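Nitrogenase molybdenum-iron protein alpha chain (Clostridium pasteurianum, PDB 4WES) carries the iron-molybdenum cofactor of nitrogenase and, in a tetramer with its beta partners, reduces dinitrogen to ammonium using electrons delivered by the iron protein. Local coordinates at residues N4-D7 with E8-K12; P15-K18 with K19-G23; E332-Q335 with G336-A339; D442-H446 with H447-V451; V470-G474 with G475-K479. All blocks are in the same frame, centred on the assembly; numbering follows the deposited sequence. Where two conformers were deposited one is given.

How the contacts relate
Contacts 1, 2 and 4 are neighbours: helices 5-10 and 15-22 are each tied to the start of helix 446-456, by the His-447 bond to Ile-9 and the Arg-21 salt bridge to Asp-448, and to each other by Lys-6 and Ser-22. Contacts 1 and 4 are both capping boxes built by Asn and Asp, but the first is partly buried near the N-terminus, with a water bridge, whereas the second is buried and its polar groups find protein partners. Contact 2 is plain helix, half solvent-facing. Contact 5, also buried, ends helix 465-473, whose Val-470 and Ile-471 pack on Met-449 of contact 4. Contact 3 stands apart, a surface turn about 17 Å from contact 5 between centres.

Contact 1. Residues N4-D7 with E8-K12; sequences NLKD and EILEK
A water molecule links Asp-7 to Glu-11, one helical turn later, giving one hydrogen to Asp-7 O at 2.8 Å and the other to Glu-11 OE2 at 3.0 Å. The glutamate can reach it because its chain folds at the second torsion (chi2 69°). At the start of the helix Asn-4 and Asp-7 form a capping box: Asp-7 N donates to Asn-4 OD1 (3.0 Å), and Asn-4 N returns a longer bond to Asp-7 OD1 (3.3 Å), meeting the carboxylate on its anti side. Glu-3 N also binds this OD1. The box gives Asp-7 N, in the first turn of helix 5-10, a side-chain acceptor, and the helix goes on with ordinary backbone bonds such as Ile-9 N to Leu-5 O. Apolar contact follows the same spacing. Leu-5 CG meets Ile-9 CD1 at 4.1 Å on the flank that faces strand 439-441. The fully extended Lys-6 chain passes Leu-10, its CG lying 3.9 Å from Leu-10 CD1 and its CE just as near, before NZ bonds to Ile-25 O and Ser-22 O. Glu-8 runs extended back along the N-terminal turn, with CG 3.3 Å from Asn-4 O and OE1 3.8 Å from Leu-5 CD1.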
loop_
_atom_site.group_PDB
_atom_site.type_symbol
_atom_site.label_atom_id
_atom_site.label_comp_id
_atom_site.label_asym_id
_atom_site.label_seq_id
_atom_site.Cartn_x
_atom_site.Cartn_y
_atom_site.Cartn_z
ATOM N N ASN A 4 -7.355 -22.592 -47.642
ATOM C CA ASN A 4 -6.216 -22.082 -46.893
ATOM C C ASN A 4 -6.611 -21.049 -45.829
ATOM O O ASN A 4 -7.774 -20.735 -45.661
ATOM C CB ASN A 4 -5.121 -21.540 -47.829
ATOM C CG ASN A 4 -5.549 -20.319 -48.629
ATOM O OD1 ASN A 4 -6.231 -19.434 -48.142
ATOM N ND2 ASN A 4 -5.063 -20.238 -49.865
ATOM N N LEU A 5 -5.622 -20.538 -45.122
ATOM C CA LEU A 5 -5.913 -19.648 -44.019
ATOM C C LEU A 5 -6.559 -18.356 -44.494
ATOM O O LEU A 5 -7.414 -17.800 -43.804
ATOM C CB LEU A 5 -4.613 -19.321 -43.265
ATOM C CG LEU A 5 -4.719 -18.395 -42.056
ATOM C CD1 LEU A 5 -5.679 -18.928 -41.013
ATOM C CD2 LEU A 5 -3.339 -18.174 -41.426
ATOM N N LYS A 6 -6.154 -17.844 -45.664
ATOM C CA LYS A 6 -6.841 -16.669 -46.198
ATOM C C LYS A 6 -8.330 -16.933 -46.411
ATOM O O LYS A 6 -9.172 -16.139 -46.025
ATOM C CB LYS A 6 -6.178 -16.199 -47.485
ATOM C CG LYS A 6 -6.901 -15.059 -48.164
ATOM C CD LYS A 6 -6.152 -14.519 -49.344
ATOM C CE LYS A 6 -6.922 -13.409 -50.047
ATOM N NZ LYS A 6 -6.127 -12.688 -51.073
ATOM N N ASP A 7 -8.656 -18.065 -47.022
ATOM C CA ASP A 7 -10.061 -18.419 -47.189
ATOM C C ASP A 7 -10.810 -18.506 -45.841
ATOM O O ASP A 7 -11.971 -18.090 -45.709
ATOM C CB ASP A 7 -10.147 -19.750 -47.938
ATOM C CG ASP A 7 -9.589 -19.671 -49.344
ATOM O OD1 ASP A 7 -8.917 -20.653 -49.734
ATOM O OD2 ASP A 7 -9.829 -18.669 -50.057
ATOM N N GLU A 8 -10.152 -19.105 -44.859
ATOM C CA GLU A 8 -10.721 -19.255 -43.525
ATOM C C GLU A 8 -10.992 -17.906 -42.873
ATOM O O GLU A 8 -12.009 -17.725 -42.224
ATOM C CB GLU A 8 -9.800 -20.131 -42.680
ATOM C CG GLU A 8 -9.790 -21.552 -43.200
ATOM C CD GLU A 8 -8.717 -22.433 -42.605
ATOM O OE1 GLU A 8 -7.741 -21.897 -42.054
ATOM O OE2 GLU A 8 -8.849 -23.669 -42.723
ATOM N N ILE A 9 -10.056 -16.973 -43.048
ATOM C CA ILE A 9 -10.252 -15.617 -42.538
ATOM C C ILE A 9 -11.424 -14.935 -43.257
ATOM O O ILE A 9 -12.239 -14.251 -42.629
ATOM C CB ILE A 9 -8.966 -14.758 -42.695
ATOM C CG1 ILE A 9 -7.882 -15.259 -41.757
ATOM C CG2 ILE A 9 -9.263 -13.307 -42.405
ATOM C CD1 ILE A 9 -6.524 -14.712 -42.092
ATOM N N LEU A 10 -11.498 -15.101 -44.569
ATOM C CA LEU A 10 -12.505 -14.390 -45.341
ATOM C C LEU A 10 -13.935 -14.886 -45.187
ATOM O O LEU A 10 -14.879 -14.165 -45.527
ATOM C CB LEU A 10 -12.126 -14.392 -46.818
ATOM C CG LEU A 10 -10.896 -13.614 -47.267
ATOM C CD1 LEU A 10 -10.566 -13.854 -48.725
ATOM C CD2 LEU A 10 -11.051 -12.123 -47.016
ATOM N N GLU A 11 -14.107 -16.128 -44.733
ATOM C CA GLU A 11 -15.395 -16.806 -44.879
ATOM C C GLU A 11 -16.556 -16.029 -44.290
ATOM O O GLU A 11 -17.623 -15.990 -44.885
ATOM C CB GLU A 11 -15.312 -18.204 -44.268
ATOM C CG GLU A 11 -16.630 -18.955 -44.324
ATOM C CD GLU A 11 -17.030 -19.338 -45.735
ATOM O OE1 GLU A 11 -18.229 -19.635 -45.966
ATOM O OE2 GLU A 11 -16.138 -19.346 -46.612
ATOM N N LYS A 12 -16.378 -15.449 -43.111
ATOM C CA LYS A 12 -17.526 -14.890 -42.377
ATOM C C LYS A 12 -17.945 -13.487 -42.850
ATOM O O LYS A 12 -19.064 -13.010 -42.534
ATOM C CB LYS A 12 -17.213 -14.862 -40.872
ATOM C CG LYS A 12 -18.412 -14.663 -39.970
ATOM C CD LYS A 12 -17.991 -14.769 -38.512
ATOM C CE LYS A 12 -19.155 -14.672 -37.537
ATOM N NZ LYS A 12 -18.663 -14.636 -36.121
HETATM O O HOH W 1 -13.764 -17.853 -47.787
#

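Contact 2. Residues P15-K18 with K19-G23; sequences PKTK and KTRSG
Arg-21 N donates to Thr-17 O over 2.8 Å, the shortest hydrogen bond between 15-18 and 19-23, and the arginine's first side-chain atoms crowd round the same carbonyl: Arg-21 CG comes to 3.3 Å from Thr-17 O, with CB equally close. Beyond it the two side chains run side by side in the same direction, Thr-17 CG2 resting 3.9 Å from Arg-21 CG. The arginine then turns twice (chi2 -68°, chi3 -63°), and this folded course carries the guanidinium off the helix to Asp-448, which NH1 meets in a salt bridge, while NH2 binds Asp-442 O and NE binds Tyr-13 OH. With every guanidinium nitrogen engaged, the group is held firmly in position. Thr-17 OG1 is hydrogen-bonded to Asn-90 of the beta chain, so this flank of the helix looks both to its own subunit and to the partner. The backbone continues the same spacing with Lys-19 N to Pro-15 O (3.0 Å) and Thr-20 N to Lys-16 O (3.2 Å). In the last turn Ser-22 N still reaches Lys-18 O at 3.0 Å, but along a bent line of 141°. Lys-16 and Lys-19 stretch out on the exposed flank, whereas Lys-18 packs on Leu-10. Residues 15-22 thus form a short alpha helix of i to i+4 bonds, with one buried and one lysine-rich exposed flank, tied by its arginine to the start of helix 446-456.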
loop_
_atom_site.group_PDB
_atom_site.type_symbol
_atom_site.label_atom_id
_atom_site.label_comp_id
_atom_site.label_asym_id
_atom_site.label_seq_id
_atom_site.Cartn_x
_atom_site.Cartn_y
_atom_site.Cartn_z
ATOM N N PRO A 15 -20.656 -10.291 -48.383
ATOM C CA PRO A 15 -19.991 -10.245 -49.694
ATOM C C PRO A 15 -19.230 -8.953 -50.014
ATOM O O PRO A 15 -18.102 -9.022 -50.510
ATOM C CB PRO A 15 -21.142 -10.490 -50.685
ATOM C CG PRO A 15 -22.063 -11.351 -49.893
ATOM C CD PRO A 15 -22.009 -10.866 -48.485
ATOM N N LYS A 16 -19.814 -7.790 -49.699
ATOM C CA LYS A 16 -19.151 -6.514 -50.005
ATOM C C LYS A 16 -17.817 -6.426 -49.264
ATOM O O LYS A 16 -16.780 -6.011 -49.804
ATOM C CB LYS A 16 -20.081 -5.333 -49.672
ATOM C CG LYS A 16 -19.552 -3.944 -50.006
ATOM C CD LYS A 16 -20.605 -2.861 -49.721
ATOM C CE LYS A 16 -20.038 -1.453 -49.869
ATOM N NZ LYS A 16 -21.114 -0.421 -49.853
ATOM N N THR A 17 -17.858 -6.763 -47.983
ATOM C CA THR A 17 -16.669 -6.689 -47.141
ATOM C C THR A 17 -15.625 -7.743 -47.532
ATOM O O THR A 17 -14.428 -7.449 -47.507
ATOM C CB THR A 17 -17.087 -6.851 -45.679
ATOM O OG1 THR A 17 -18.111 -5.888 -45.407
ATOM C CG2 THR A 17 -15.900 -6.645 -44.727
ATOM N N LYS A 18 -16.074 -8.940 -47.875
ATOM C CA LYS A 18 -15.192 -9.990 -48.307
ATOM C C LYS A 18 -14.392 -9.533 -49.514
ATOM O O LYS A 18 -13.174 -9.701 -49.573
ATOM C CB LYS A 18 -15.992 -11.268 -48.607
ATOM C CG LYS A 18 -15.158 -12.508 -48.763
ATOM C CD LYS A 18 -16.005 -13.729 -49.115
ATOM C CE LYS A 18 -15.224 -15.013 -48.956
ATOM N NZ LYS A 18 -16.020 -16.215 -49.362
ATOM N N LYS A 19 -15.079 -8.955 -50.483
ATOM C CA LYS A 19 -14.449 -8.503 -51.703
ATOM C C LYS A 19 -13.374 -7.472 -51.423
ATOM O O LYS A 19 -12.283 -7.558 -51.976
ATOM C CB LYS A 19 -15.505 -7.928 -52.653
ATOM C CG LYS A 19 -15.014 -7.490 -54.019
ATOM C CD LYS A 19 -16.171 -6.992 -54.889
ATOM C CE LYS A 19 -15.683 -6.247 -56.134
ATOM N NZ LYS A 19 -16.785 -5.944 -57.097
ATOM N N THR A 20 -13.661 -6.498 -50.552
ATOM C CA THR A 20 -12.680 -5.449 -50.318
ATOM C C THR A 20 -11.561 -5.942 -49.396
ATOM O O THR A 20 -10.410 -5.586 -49.599
ATOM C CB THR A 20 -13.337 -4.108 -49.885
ATOM O OG1 THR A 20 -12.370 -3.051 -49.957
ATOM C CG2 THR A 20 -13.916 -4.182 -48.494
ATOM N N ARG A 21 -11.865 -6.797 -48.434
ATOM C CA ARG A 21 -10.828 -7.305 -47.533
ATOM C C ARG A 21 -9.881 -8.302 -48.182
ATOM O O ARG A 21 -8.711 -8.380 -47.772
ATOM C CB ARG A 21 -11.440 -7.920 -46.267
ATOM C CG ARG A 21 -12.065 -6.947 -45.296
ATOM C CD ARG A 21 -11.032 -6.039 -44.625
ATOM N NE ARG A 21 -10.084 -6.810 -43.798
ATOM C CZ ARG A 21 -8.829 -6.453 -43.582
ATOM N NH1 ARG A 21 -8.059 -7.227 -42.847
ATOM N NH2 ARG A 21 -8.312 -5.367 -44.165
ATOM N N SER A 22 -10.323 -9.029 -49.197
ATOM C CA SER A 22 -9.511 -10.055 -49.804
ATOM C C SER A 22 -8.167 -9.512 -50.238
ATOM O O SER A 22 -7.156 -10.164 -50.066
ATOM C CB SER A 22 -10.220 -10.648 -51.013
ATOM O OG SER A 22 -9.477 -11.691 -51.609
ATOM N N GLY A 23 -8.150 -8.312 -50.813
ATOM C CA GLY A 23 -6.897 -7.770 -51.297
ATOM C C GLY A 23 -5.900 -7.390 -50.228
ATOM O O GLY A 23 -4.714 -7.217 -50.513
#

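Contact 3. Residues E332-Q335 with G336-A339; sequences EKLQ and GKTA
The Lys-337 side chain doubles back over the carbonyl of Leu-334: its CG lies 3.3 Å from Leu-334 O, and CB and CD are hardly farther. Its CG stands beside the backbone N (chi1 -64°), which sends the aliphatic part along the end of the preceding helix, where CE comes to 3.4 Å from Lys-333 O. A final kink at chi4 (-68°) then redirects the amino group. Side chain touches side chain more loosely, Lys-337 CD standing 4.3 Å from Leu-334 CD2. Beneath this cover, Lys-337 N donates to Leu-334 O at 3.2 Å, closing a type II beta turn with Gln-335 and Gly-336 at its corners. Gly-336 takes the positive phi of 88° usual for the third residue of such a turn. Lys-333 O has its own partner in Tyr-508 OH, and Leu-334 is buried against Leu-503 and Ile-507 of helix 492-507. On the far side Thr-338 N binds Asp-459 as the chain enters the sheet. This tight turn takes the long helix 306-334 straight into strand 338-343, which runs parallel between strands 361-367 and 460-462: a helix-to-strand connection of an alpha/beta domain.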
loop_
_atom_site.group_PDB
_atom_site.type_symbol
_atom_site.label_atom_id
_atom_site.label_comp_id
_atom_site.label_asym_id
_atom_site.label_seq_id
_atom_site.Cartn_x
_atom_site.Cartn_y
_atom_site.Cartn_z
ATOM N N GLU A 332 18.051 -20.787 -26.466
ATOM C CA GLU A 332 17.744 -22.025 -25.761
ATOM C C GLU A 332 16.270 -22.055 -25.321
ATOM O O GLU A 332 15.584 -23.075 -25.445
ATOM C CB GLU A 332 18.667 -22.213 -24.551
ATOM C CG GLU A 332 18.514 -23.571 -23.880
ATOM C CD GLU A 332 18.696 -23.551 -22.370
ATOM O OE1 GLU A 332 19.530 -22.785 -21.826
ATOM O OE2 GLU A 332 17.991 -24.345 -21.719
ATOM N N LYS A 333 15.814 -20.945 -24.769
ATOM C CA LYS A 333 14.502 -20.897 -24.155
ATOM C C LYS A 333 13.353 -20.691 -25.126
ATOM O O LYS A 333 12.189 -21.008 -24.802
ATOM C CB LYS A 333 14.481 -19.808 -23.085
ATOM C CG LYS A 333 15.379 -20.097 -21.895
ATOM C CD LYS A 333 14.955 -21.333 -21.119
ATOM C CE LYS A 333 15.723 -21.446 -19.812
ATOM N NZ LYS A 333 15.224 -22.550 -18.937
ATOM N N LEU A 334 13.645 -20.142 -26.318
ATOM C CA LEU A 334 12.589 -19.741 -27.240
ATOM C C LEU A 334 12.593 -20.481 -28.558
ATOM O O LEU A 334 11.597 -20.424 -29.281
ATOM C CB LEU A 334 12.641 -18.234 -27.506
ATOM C CG LEU A 334 12.488 -17.362 -26.278
ATOM C CD1 LEU A 334 12.844 -15.927 -26.665
ATOM C CD2 LEU A 334 11.094 -17.472 -25.696
ATOM N N GLN A 335 13.667 -21.186 -28.891
ATOM C CA GLN A 335 13.724 -21.737 -30.217
ATOM C C GLN A 335 12.596 -22.742 -30.443
ATOM O O GLN A 335 12.215 -23.509 -29.551
ATOM C CB GLN A 335 15.083 -22.317 -30.579
ATOM C CG GLN A 335 15.456 -23.497 -29.778
ATOM C CD GLN A 335 16.900 -23.928 -30.068
ATOM O OE1 GLN A 335 17.453 -23.641 -31.139
ATOM N NE2 GLN A 335 17.508 -24.600 -29.118
ATOM N N GLY A 336 12.090 -22.738 -31.666
ATOM C CA GLY A 336 10.995 -23.633 -32.038
ATOM C C GLY A 336 9.628 -23.110 -31.787
ATOM O O GLY A 336 8.645 -23.789 -32.117
ATOM N N LYS A 337 9.516 -21.932 -31.205
ATOM C CA LYS A 337 8.217 -21.327 -30.983
ATOM C C LYS A 337 7.811 -20.484 -32.177
ATOM O O LYS A 337 8.633 -20.150 -33.038
ATOM C CB LYS A 337 8.274 -20.500 -29.712
ATOM C CG LYS A 337 8.542 -21.375 -28.514
ATOM C CD LYS A 337 8.626 -20.629 -27.237
ATOM C CE LYS A 337 9.080 -21.487 -26.105
ATOM N NZ LYS A 337 8.048 -22.498 -25.780
ATOM N N THR A 338 6.529 -20.167 -32.256
ATOM C CA THR A 338 5.974 -19.390 -33.360
ATOM C C THR A 338 5.388 -18.071 -32.858
ATOM O O THR A 338 4.930 -17.939 -31.720
ATOM C CB THR A 338 4.867 -20.184 -34.100
ATOM O OG1 THR A 338 3.837 -20.489 -33.167
ATOM C CG2 THR A 338 5.437 -21.438 -34.726
ATOM N N ALA A 339 5.379 -17.099 -33.774
ATOM C CA ALA A 339 4.947 -15.740 -33.458
ATOM C C ALA A 339 4.110 -15.149 -34.570
ATOM O O ALA A 339 4.277 -15.478 -35.757
ATOM C CB ALA A 339 6.153 -14.852 -33.188
#

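Contact 4. Residues D442-H446 with H447-V451; sequences DDMNH and HDMEV
Helix 446-456 begins with a capping box made by Asn-445 and Asp-448, each side chain accepting the other's backbone N-H. Asp-448 N reaches Asn-445 OD1 at 2.9 Å, the asparagine amide being folded over the first turn because its CG sits between the backbone N and the carbonyl carbon (chi1 61°). In return Asn-445 N donates to Asp-448 OD2 at 3.1 Å, in a nearly straight bond (174°) that comes from above the carboxylate plane. Asn-445 ND2 binds Tyr-13 OH, and the aspartate too has a partner beyond the cap, so the box is steadied from outside. A turn on, Glu-450 CG lies over one face of the His-446 ring, 4.0 Å from its centroid, a CH-pi contact; the carboxylate plane is turned 26° from the ring. Behind the cap Met-444 runs past Asp-448, CG to CB 3.8 Å, and its CE settles on Met-449 CB, also at 3.8 Å. His-447 NE2 binds Ile-9 O, while His-447 N is met by Tyr-95 OH of the beta chain. Met-444 lies about 10 Å, side chain to side chain, from the cofactor ligand His-482. The box starts the helix of a beta-alpha-beta crossover from strand 439-441 to the parallel strand 460-462.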
loop_
_atom_site.group_PDB
_atom_site.type_symbol
_atom_site.label_atom_id
_atom_site.label_comp_id
_atom_site.label_asym_id
_atom_site.label_seq_id
_atom_site.Cartn_x
_atom_site.Cartn_y
_atom_site.Cartn_z
ATOM N N ASP A 442 -3.142 -6.724 -43.783
ATOM C CA ASP A 442 -3.204 -5.276 -43.650
ATOM C C ASP A 442 -4.487 -4.879 -42.931
ATOM O O ASP A 442 -5.573 -5.370 -43.239
ATOM C CB ASP A 442 -3.127 -4.619 -45.027
ATOM C CG ASP A 442 -3.239 -3.125 -44.973
ATOM O OD1 ASP A 442 -2.270 -2.509 -44.473
ATOM O OD2 ASP A 442 -4.284 -2.593 -45.399
ATOM N N ASP A 443 -4.366 -3.945 -41.980
ATOM C CA ASP A 443 -5.504 -3.490 -41.177
ATOM C C ASP A 443 -6.231 -4.700 -40.577
ATOM O O ASP A 443 -7.456 -4.820 -40.630
ATOM C CB ASP A 443 -6.441 -2.587 -41.990
ATOM C CG ASP A 443 -7.405 -1.741 -41.144
ATOM O OD1 ASP A 443 -7.323 -1.704 -39.898
ATOM O OD2 ASP A 443 -8.310 -1.115 -41.789
ATOM N N MET A 444 -5.475 -5.592 -39.972
ATOM C CA MET A 444 -6.037 -6.768 -39.289
ATOM C C MET A 444 -7.037 -6.353 -38.251
ATOM O O MET A 444 -6.733 -5.523 -37.375
ATOM C CB MET A 444 -4.904 -7.535 -38.597
ATOM C CG MET A 444 -5.387 -8.836 -37.989
ATOM S SD MET A 444 -4.158 -9.649 -36.928
ATOM C CE MET A 444 -4.126 -8.556 -35.546
ATOM N N ASN A 445 -8.225 -6.950 -38.314
ATOM C CA ASN A 445 -9.285 -6.643 -37.358
ATOM C C ASN A 445 -9.471 -7.777 -36.366
ATOM O O ASN A 445 -8.822 -8.807 -36.448
ATOM C CB ASN A 445 -10.557 -6.261 -38.099
ATOM C CG ASN A 445 -11.061 -7.371 -38.972
ATOM O OD1 ASN A 445 -11.244 -8.511 -38.518
ATOM N ND2 ASN A 445 -11.318 -7.066 -40.244
ATOM N N HIS A 446 -10.387 -7.583 -35.429
ATOM C CA HIS A 446 -10.603 -8.568 -34.375
ATOM C C HIS A 446 -10.996 -9.922 -34.943
ATOM O O HIS A 446 -10.476 -10.940 -34.524
ATOM C CB HIS A 446 -11.671 -8.050 -33.398
ATOM C CG HIS A 446 -12.001 -9.022 -32.335
ATOM N ND1 HIS A 446 -11.100 -9.402 -31.366
ATOM C CD2 HIS A 446 -13.114 -9.764 -32.134
ATOM C CE1 HIS A 446 -11.650 -10.336 -30.620
ATOM N NE2 HIS A 446 -12.875 -10.540 -31.040
ATOM N N HIS A 447 -11.931 -9.925 -35.897
ATOM C CA HIS A 447 -12.319 -11.162 -36.547
ATOM C C HIS A 447 -11.123 -11.889 -37.136
ATOM O O HIS A 447 -10.940 -13.104 -36.924
ATOM C CB HIS A 447 -13.350 -10.871 -37.668
ATOM C CG HIS A 447 -13.511 -12.006 -38.609
ATOM N ND1 HIS A 447 -14.276 -13.119 -38.303
ATOM C CD2 HIS A 447 -12.921 -12.266 -39.805
ATOM C CE1 HIS A 447 -14.149 -14.001 -39.272
ATOM N NE2 HIS A 447 -13.346 -13.514 -40.202
ATOM N N ASP A 448 -10.306 -11.172 -37.906
ATOM C CA ASP A 448 -9.177 -11.788 -38.564
ATOM C C ASP A 448 -8.235 -12.399 -37.511
ATOM O O ASP A 448 -7.725 -13.516 -37.659
ATOM C CB ASP A 448 -8.374 -10.743 -39.341
ATOM C CG ASP A 448 -9.119 -10.024 -40.418
ATOM O OD1 ASP A 448 -10.101 -10.582 -40.972
ATOM O OD2 ASP A 448 -8.682 -8.870 -40.674
ATOM N N MET A 449 -7.984 -11.626 -36.465
ATOM C CA MET A 449 -7.045 -12.060 -35.436
ATOM C C MET A 449 -7.524 -13.362 -34.754
ATOM O O MET A 449 -6.717 -14.266 -34.479
ATOM C CB MET A 449 -6.841 -10.952 -34.413
ATOM C CG MET A 449 -5.733 -11.283 -33.442
ATOM S SD MET A 449 -5.510 -10.064 -32.127
ATOM C CE MET A 449 -6.932 -10.442 -31.108
ATOM N N GLU A 450 -8.824 -13.430 -34.478
ATOM C CA GLU A 450 -9.341 -14.618 -33.828
ATOM C C GLU A 450 -9.209 -15.862 -34.693
ATOM O O GLU A 450 -8.910 -16.920 -34.195
ATOM C CB GLU A 450 -10.768 -14.409 -33.413
ATOM C CG GLU A 450 -10.889 -13.521 -32.153
ATOM C CD GLU A 450 -12.129 -13.874 -31.362
ATOM O OE1 GLU A 450 -11.976 -14.297 -30.169
ATOM O OE2 GLU A 450 -13.246 -13.769 -31.969
ATOM N N VAL A 451 -9.406 -15.722 -36.005
ATOM C CA VAL A 451 -9.219 -16.856 -36.909
ATOM C C VAL A 451 -7.751 -17.306 -36.894
ATOM O O VAL A 451 -7.453 -18.495 -36.790
ATOM C CB VAL A 451 -9.701 -16.565 -38.339
ATOM C CG1 VAL A 451 -9.408 -17.731 -39.237
ATOM C CG2 VAL A 451 -11.192 -16.272 -38.343
#

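Contact 5. Residues V470-G474 with G475-K479; sequences VIQKG and GVLSK
Gly-475 N donates to Gln-472 O at 2.9 Å, while the residue turns at a positive phi of 82°. Val-476 N follows with a weak bond to Ile-471 O (3.4 Å); together the two fit a Schellman motif closing helix 465-473. Val-476 then packs its CB on Ile-471 CG2 at 3.7 Å, and its carbonyl O lies 3.3 Å from Gln-472 CA in a CA-H...O contact. Leu-477 sends CD1 to within 3.5 Å of Gln-472 OE1 and fits against Leu-503 and Ile-507. At Ser-478 the backbone N meets Gln-472 OE1 at 2.9 Å, almost straight (172°), in the amide plane and on a lone pair. Ser-478 OG, 3.4 Å from Ile-471 CD1, is hydrogen-bonded to Phe-461 O of strand 460-462. Lys-479 joins through a water, which accepts weakly from NZ and donates to Gln-472 OE1 at 2.8 Å. With a peptide N-H and a water both giving to this one oxygen, the buried glutamine amide should be fixed in its rotation, and it probably helps hold the departing chain to the helix end, where the helical backbone bonds stop.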
loop_
_atom_site.group_PDB
_atom_site.type_symbol
_atom_site.label_atom_id
_atom_site.label_comp_id
_atom_site.label_asym_id
_atom_site.label_seq_id
_atom_site.Cartn_x
_atom_site.Cartn_y
_atom_site.Cartn_z
ATOM N N VAL A 470 -7.079 -9.266 -25.112
ATOM C CA VAL A 470 -7.918 -10.177 -25.892
ATOM C C VAL A 470 -7.158 -11.465 -26.122
ATOM O O VAL A 470 -7.685 -12.568 -25.940
ATOM C CB VAL A 470 -8.307 -9.532 -27.258
ATOM C CG1 VAL A 470 -9.006 -10.518 -28.174
ATOM C CG2 VAL A 470 -9.158 -8.289 -27.037
ATOM N N ILE A 471 -5.904 -11.335 -26.542
ATOM C CA ILE A 471 -5.065 -12.479 -26.847
ATOM C C ILE A 471 -4.780 -13.274 -25.536
ATOM O O ILE A 471 -4.890 -14.506 -25.493
ATOM C CB ILE A 471 -3.735 -12.014 -27.494
ATOM C CG1 ILE A 471 -4.006 -11.344 -28.837
ATOM C CG2 ILE A 471 -2.769 -13.195 -27.636
ATOM C CD1 ILE A 471 -2.857 -10.436 -29.297
ATOM N N GLN A 472 -4.423 -12.559 -24.479
ATOM C CA GLN A 472 -4.054 -13.246 -23.235
ATOM C C GLN A 472 -5.244 -13.899 -22.521
ATOM O O GLN A 472 -5.056 -14.916 -21.857
ATOM C CB GLN A 472 -3.263 -12.328 -22.311
ATOM C CG GLN A 472 -1.968 -11.888 -22.959
ATOM C CD GLN A 472 -0.873 -11.424 -22.036
ATOM O OE1 GLN A 472 0.314 -11.497 -22.409
ATOM N NE2 GLN A 472 -1.211 -10.910 -20.871
ATOM N N LYS A 473 -6.453 -13.365 -22.682
ATOM C CA LYS A 473 -7.644 -14.021 -22.143
ATOM C C LYS A 473 -7.776 -15.432 -22.734
ATOM O O LYS A 473 -8.336 -16.329 -22.103
ATOM C CB LYS A 473 -8.923 -13.244 -22.447
ATOM C CG LYS A 473 -9.172 -12.002 -21.618
ATOM C CD LYS A 473 -9.523 -12.234 -20.174
ATOM C CE LYS A 473 -9.944 -10.928 -19.543
ATOM N NZ LYS A 473 -10.283 -11.065 -18.098
ATOM N N GLY A 474 -7.314 -15.594 -23.966
ATOM C CA GLY A 474 -7.291 -16.879 -24.637
ATOM C C GLY A 474 -6.097 -17.758 -24.347
ATOM O O GLY A 474 -5.922 -18.778 -25.009
ATOM N N GLY A 475 -5.275 -17.385 -23.376
ATOM C CA GLY A 475 -4.174 -18.221 -22.946
ATOM C C GLY A 475 -2.925 -18.138 -23.796
ATOM O O GLY A 475 -2.083 -19.031 -23.717
ATOM N N VAL A 476 -2.777 -17.073 -24.593
ATOM C CA VAL A 476 -1.602 -16.872 -25.453
ATOM C C VAL A 476 -0.894 -15.592 -25.026
ATOM O O VAL A 476 -1.522 -14.567 -24.809
ATOM C CB VAL A 476 -2.047 -16.769 -26.928
ATOM C CG1 VAL A 476 -0.903 -16.418 -27.857
ATOM C CG2 VAL A 476 -2.733 -18.073 -27.357
ATOM N N LEU A 477 0.438 -15.653 -24.932
ATOM C CA LEU A 477 1.216 -14.487 -24.582
ATOM C C LEU A 477 1.116 -13.405 -25.646
ATOM O O LEU A 477 1.266 -13.675 -26.841
ATOM C CB LEU A 477 2.686 -14.882 -24.447
ATOM C CG LEU A 477 3.640 -13.753 -24.081
ATOM C CD1 LEU A 477 3.383 -13.239 -22.682
ATOM C CD2 LEU A 477 5.088 -14.192 -24.247
ATOM N N SER A 478 0.904 -12.162 -25.187
ATOM C CA SER A 478 0.988 -11.019 -26.081
ATOM C C SER A 478 1.868 -9.950 -25.481
ATOM O O SER A 478 1.499 -9.345 -24.480
ATOM C CB SER A 478 -0.404 -10.441 -26.397
ATOM O OG SER A 478 -0.298 -9.331 -27.269
ATOM N N LYS A 479 3.011 -9.695 -26.093
ATOM C CA LYS A 479 3.858 -8.577 -25.696
ATOM C C LYS A 479 3.635 -7.424 -26.643
ATOM O O LYS A 479 3.525 -7.590 -27.866
ATOM C CB LYS A 479 5.329 -8.998 -25.633
ATOM C CG LYS A 479 5.648 -9.915 -24.435
ATOM C CD LYS A 479 5.379 -9.264 -23.104
ATOM C CE LYS A 479 5.819 -10.043 -21.883
ATOM N NZ LYS A 479 5.561 -9.244 -20.654
HETATM O O HOH W 2 2.453 -10.206 -21.127
#